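Local structure of lipase (Rhizopus chinensis, 6A0W) at residues K72-T84 against F93-F107. The protein probably hydrolyses the ester bonds of triacylglycerols, as a fungal class 3 lipase of the alpha/beta-hydrolase superfamily. Sequence-based numbering, arbitrary orientation.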
# COMPACT_ATOMS: atom_id res chain seq x y z
N LYS A 72 -13.69 11.08 9.67
CA LYS A 72 -13.60 9.99 10.60
C LYS A 72 -12.17 9.73 11.05
O LYS A 72 -11.96 9.50 12.22
CB LYS A 72 -14.13 8.74 9.94
CG LYS A 72 -14.17 7.53 10.86
CD LYS A 72 -15.02 6.45 10.25
CE LYS A 72 -15.25 5.36 11.27
NZ LYS A 72 -16.41 4.56 10.81
N TYR A 73 -11.21 9.58 10.13
CA TYR A 73 -9.87 9.12 10.54
C TYR A 73 -8.87 10.28 10.80
O TYR A 73 -7.95 10.14 11.59
CB TYR A 73 -9.32 8.06 9.58
CG TYR A 73 -10.13 6.78 9.57
CD1 TYR A 73 -10.10 5.90 10.67
CD2 TYR A 73 -11.01 6.47 8.51
CE1 TYR A 73 -10.88 4.76 10.70
CE2 TYR A 73 -11.81 5.33 8.54
CZ TYR A 73 -11.75 4.50 9.65
OH TYR A 73 -12.51 3.36 9.70
N VAL A 74 -9.05 11.41 10.15
CA VAL A 74 -8.20 12.56 10.41
C VAL A 74 -9.04 13.83 10.49
O VAL A 74 -9.04 14.65 9.56
CB VAL A 74 -7.13 12.78 9.33
CG1 VAL A 74 -6.04 13.67 9.90
CG2 VAL A 74 -6.54 11.45 8.86
N PRO A 75 -9.79 13.97 11.60
CA PRO A 75 -10.78 15.04 11.68
C PRO A 75 -10.14 16.42 11.57
O PRO A 75 -10.75 17.31 11.01
CB PRO A 75 -11.44 14.84 13.05
CG PRO A 75 -10.78 13.66 13.68
CD PRO A 75 -10.07 12.91 12.58
N ASP A 76 -8.93 16.60 12.07
CA ASP A 76 -8.28 17.90 12.00
C ASP A 76 -7.34 18.00 10.79
O ASP A 76 -6.56 18.95 10.69
CB ASP A 76 -7.52 18.18 13.29
CG ASP A 76 -6.14 17.52 13.32
OD1 ASP A 76 -5.95 16.41 12.75
OD2 ASP A 76 -5.24 18.11 13.94
N GLY A 77 -7.48 17.10 9.83
CA GLY A 77 -6.60 17.10 8.67
C GLY A 77 -6.58 18.42 7.90
O GLY A 77 -7.63 19.01 7.68
N LYS A 78 -5.40 18.79 7.42
CA LYS A 78 -5.19 19.89 6.47
C LYS A 78 -4.44 19.42 5.23
O LYS A 78 -3.30 18.93 5.30
CB LYS A 78 -4.33 21.00 7.10
CG LYS A 78 -5.10 22.21 7.60
CD LYS A 78 -5.30 22.18 9.12
CE LYS A 78 -4.39 23.17 9.82
NZ LYS A 78 -4.02 22.70 11.19
N LEU A 79 -5.07 19.56 4.09
CA LEU A 79 -4.46 19.19 2.83
C LEU A 79 -3.38 20.22 2.53
O LEU A 79 -3.65 21.40 2.51
CB LEU A 79 -5.48 19.23 1.70
CG LEU A 79 -6.18 17.90 1.48
CD1 LEU A 79 -7.30 18.16 0.48
CD2 LEU A 79 -5.22 16.80 1.02
N ILE A 80 -2.18 19.76 2.24
CA ILE A 80 -1.08 20.65 1.90
C ILE A 80 -0.93 20.71 0.40
O ILE A 80 -0.77 21.78 -0.14
CB ILE A 80 0.24 20.17 2.55
CG1 ILE A 80 0.05 19.94 4.05
CG2 ILE A 80 1.37 21.18 2.32
CD1 ILE A 80 -0.53 21.13 4.78
N LYS A 81 -1.17 19.61 -0.30
CA LYS A 81 -0.94 19.57 -1.72
C LYS A 81 -1.63 18.34 -2.26
O LYS A 81 -1.56 17.30 -1.64
CB LYS A 81 0.56 19.42 -1.97
CG LYS A 81 0.98 19.38 -3.44
CD LYS A 81 1.32 20.78 -3.91
CE LYS A 81 1.62 20.87 -5.39
NZ LYS A 81 2.84 20.12 -5.80
N THR A 82 -2.19 18.43 -3.47
CA THR A 82 -2.64 17.25 -4.22
C THR A 82 -1.95 17.24 -5.57
O THR A 82 -1.39 18.26 -5.94
CB THR A 82 -4.16 17.24 -4.43
OG1 THR A 82 -4.52 18.29 -5.30
CG2 THR A 82 -4.89 17.47 -3.10
N PHE A 83 -1.86 16.08 -6.20
CA PHE A 83 -1.16 15.93 -7.48
C PHE A 83 -1.70 14.74 -8.29
O PHE A 83 -2.26 13.79 -7.75
CB PHE A 83 0.34 15.75 -7.27
CG PHE A 83 0.70 14.70 -6.27
CD1 PHE A 83 0.77 15.01 -4.92
CD2 PHE A 83 0.93 13.40 -6.67
CE1 PHE A 83 1.06 14.03 -3.98
CE2 PHE A 83 1.25 12.42 -5.74
CZ PHE A 83 1.31 12.74 -4.40
N THR A 84 -1.50 14.78 -9.60
CA THR A 84 -2.04 13.80 -10.49
C THR A 84 -1.07 13.66 -11.63
O THR A 84 -0.56 14.65 -12.10
CB THR A 84 -3.39 14.28 -11.06
OG1 THR A 84 -4.34 14.41 -10.00
CG2 THR A 84 -3.95 13.27 -12.08
N PHE A 93 -1.73 12.94 -2.40
CA PHE A 93 -1.80 14.13 -1.60
C PHE A 93 -0.85 14.07 -0.42
O PHE A 93 -0.40 13.00 -0.03
CB PHE A 93 -3.24 14.38 -1.12
CG PHE A 93 -3.80 13.34 -0.19
CD1 PHE A 93 -3.59 13.43 1.18
CD2 PHE A 93 -4.75 12.43 -0.63
CE1 PHE A 93 -4.15 12.51 2.05
CE2 PHE A 93 -5.35 11.52 0.23
CZ PHE A 93 -5.06 11.58 1.58
N ILE A 94 -0.63 15.24 0.18
CA ILE A 94 0.08 15.37 1.41
C ILE A 94 -0.94 16.05 2.31
O ILE A 94 -1.52 17.07 1.94
CB ILE A 94 1.27 16.36 1.29
CG1 ILE A 94 2.25 15.95 0.20
CG2 ILE A 94 1.92 16.58 2.64
CD1 ILE A 94 2.70 14.54 0.31
N LEU A 95 -0.99 15.58 3.54
CA LEU A 95 -1.94 16.03 4.54
C LEU A 95 -1.21 16.10 5.87
O LEU A 95 -0.42 15.22 6.21
CB LEU A 95 -3.08 15.02 4.63
CG LEU A 95 -4.18 15.29 5.66
CD1 LEU A 95 -5.24 16.16 5.00
CD2 LEU A 95 -4.78 13.94 6.08
N ARG A 96 -1.52 17.11 6.67
CA ARG A 96 -0.97 17.21 7.99
C ARG A 96 -2.08 17.20 9.04
O ARG A 96 -3.11 17.90 8.90
CB ARG A 96 -0.14 18.49 8.12
CG ARG A 96 0.70 18.50 9.38
CD ARG A 96 1.53 19.78 9.55
NE ARG A 96 0.70 20.82 10.11
CZ ARG A 96 0.12 21.81 9.42
NH1 ARG A 96 0.46 22.09 8.17
NH2 ARG A 96 -0.76 22.57 10.05
N SER A 97 -1.84 16.42 10.09
CA SER A 97 -2.62 16.43 11.32
C SER A 97 -1.71 16.93 12.44
O SER A 97 -0.79 16.23 12.89
CB SER A 97 -3.09 15.00 11.66
OG SER A 97 -3.75 14.94 12.93
N ASP A 98 -2.08 18.04 13.04
CA ASP A 98 -1.36 18.54 14.17
C ASP A 98 -1.72 17.73 15.38
O ASP A 98 -0.89 17.43 16.18
CB ASP A 98 -1.63 20.00 14.39
CG ASP A 98 -1.04 20.85 13.33
OD1 ASP A 98 0.07 20.58 12.92
OD2 ASP A 98 -1.70 21.76 12.88
N ALA A 99 -2.97 17.33 15.47
CA ALA A 99 -3.45 16.53 16.61
C ALA A 99 -2.72 15.19 16.67
O ALA A 99 -2.37 14.78 17.75
CB ALA A 99 -4.93 16.32 16.47
N GLN A 100 -2.46 14.57 15.55
CA GLN A 100 -1.78 13.26 15.55
C GLN A 100 -0.28 13.44 15.30
O GLN A 100 0.40 12.43 15.26
CB GLN A 100 -2.39 12.36 14.47
CG GLN A 100 -3.91 12.38 14.47
CD GLN A 100 -4.54 11.20 13.79
OE1 GLN A 100 -5.60 11.31 13.19
NE2 GLN A 100 -3.92 10.04 13.91
N LYS A 101 0.18 14.67 15.15
CA LYS A 101 1.61 14.98 14.86
C LYS A 101 2.08 14.10 13.71
O LYS A 101 3.10 13.45 13.85
CB LYS A 101 2.45 14.80 16.12
CG LYS A 101 2.21 15.85 17.20
CD LYS A 101 3.04 15.64 18.43
CE LYS A 101 4.11 16.70 18.62
NZ LYS A 101 5.23 16.24 19.46
N THR A 102 1.37 14.10 12.60
CA THR A 102 1.70 13.21 11.47
C THR A 102 1.63 13.98 10.15
O THR A 102 0.76 14.82 10.00
CB THR A 102 0.71 12.04 11.41
OG1 THR A 102 0.75 11.25 12.59
CG2 THR A 102 0.91 11.11 10.23
N ILE A 103 2.58 13.72 9.28
CA ILE A 103 2.52 14.23 7.89
C ILE A 103 2.17 13.01 7.04
O ILE A 103 2.93 12.05 7.06
CB ILE A 103 3.85 14.85 7.45
CG1 ILE A 103 4.22 16.06 8.31
CG2 ILE A 103 3.78 15.20 5.98
CD1 ILE A 103 5.69 16.36 8.33
N TYR A 104 1.06 13.03 6.37
CA TYR A 104 0.64 11.87 5.56
C TYR A 104 0.99 12.09 4.09
O TYR A 104 0.77 13.15 3.58
CB TYR A 104 -0.88 11.69 5.63
CG TYR A 104 -1.46 11.34 6.97
CD1 TYR A 104 -1.86 12.32 7.85
CD2 TYR A 104 -1.65 10.03 7.34
CE1 TYR A 104 -2.42 12.00 9.07
CE2 TYR A 104 -2.19 9.69 8.56
CZ TYR A 104 -2.59 10.68 9.42
OH TYR A 104 -3.13 10.34 10.62
N VAL A 105 1.55 11.08 3.49
CA VAL A 105 1.82 11.06 2.03
C VAL A 105 0.94 9.92 1.52
O VAL A 105 1.20 8.82 1.90
CB VAL A 105 3.31 10.83 1.72
CG1 VAL A 105 3.54 10.85 0.23
CG2 VAL A 105 4.19 11.85 2.41
N THR A 106 -0.05 10.21 0.73
CA THR A 106 -1.01 9.16 0.29
C THR A 106 -1.04 9.06 -1.24
O THR A 106 -1.08 10.09 -1.87
CB THR A 106 -2.40 9.46 0.85
OG1 THR A 106 -2.34 9.65 2.25
CG2 THR A 106 -3.41 8.39 0.52
N PHE A 107 -1.10 7.86 -1.77
CA PHE A 107 -1.16 7.67 -3.24
C PHE A 107 -2.25 6.68 -3.65
O PHE A 107 -2.71 5.86 -2.87
CB PHE A 107 0.14 7.07 -3.77
CG PHE A 107 1.40 7.84 -3.48
CD1 PHE A 107 2.11 7.61 -2.32
CD2 PHE A 107 1.88 8.77 -4.37
CE1 PHE A 107 3.27 8.31 -2.05
CE2 PHE A 107 3.04 9.47 -4.11
CZ PHE A 107 3.73 9.23 -2.95
O HOH W 1 -3.81 19.70 11.19
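Asp76 reaches from the turn before edge strand 78-85 to the end of strand 90-97 and the 98-101 loop after it; chi1 of 82° sets its CG between backbone N and carbonyl carbon, carrying the carboxylate there. Asp76 OD1 accepts from Ser97 OG at 2.7 Å through its syn lone pair, and Asp76 OD2 takes Ala99 N at 2.8 Å, syn but 22° out of the carboxylate plane. Ser97 OG in turn accepts from Gln100 N, an ST motif. Arg96 NE and NH2 form a side-on salt bridge with Asp98, whose oxygens lie in the guanidinium plane although its carboxylate is tilted to it. Lys78 NZ, poorly ordered, adds a salt bridge to Asp98 OD2 (3.0 Å) from the anti side, out of plane, while Tyr164 OH holds OD1. A water accepts from Lys78 NZ and Asp98 N, within hydrogen-bonding distance of Asp76 O and Arg96 O. Farther along, Ile94 O accepts from Ile80 N at 2.8 Å and weakly from Lys81 N at 3.4 Å, a classic beta bulge. Leu79 CD2 lies 3.7 Å from Phe93 CD1. Asp98 probably balances both cations; separately, backbone bonds and the Asp76 carboxylate join the two hairpin strands at the sheet's edge.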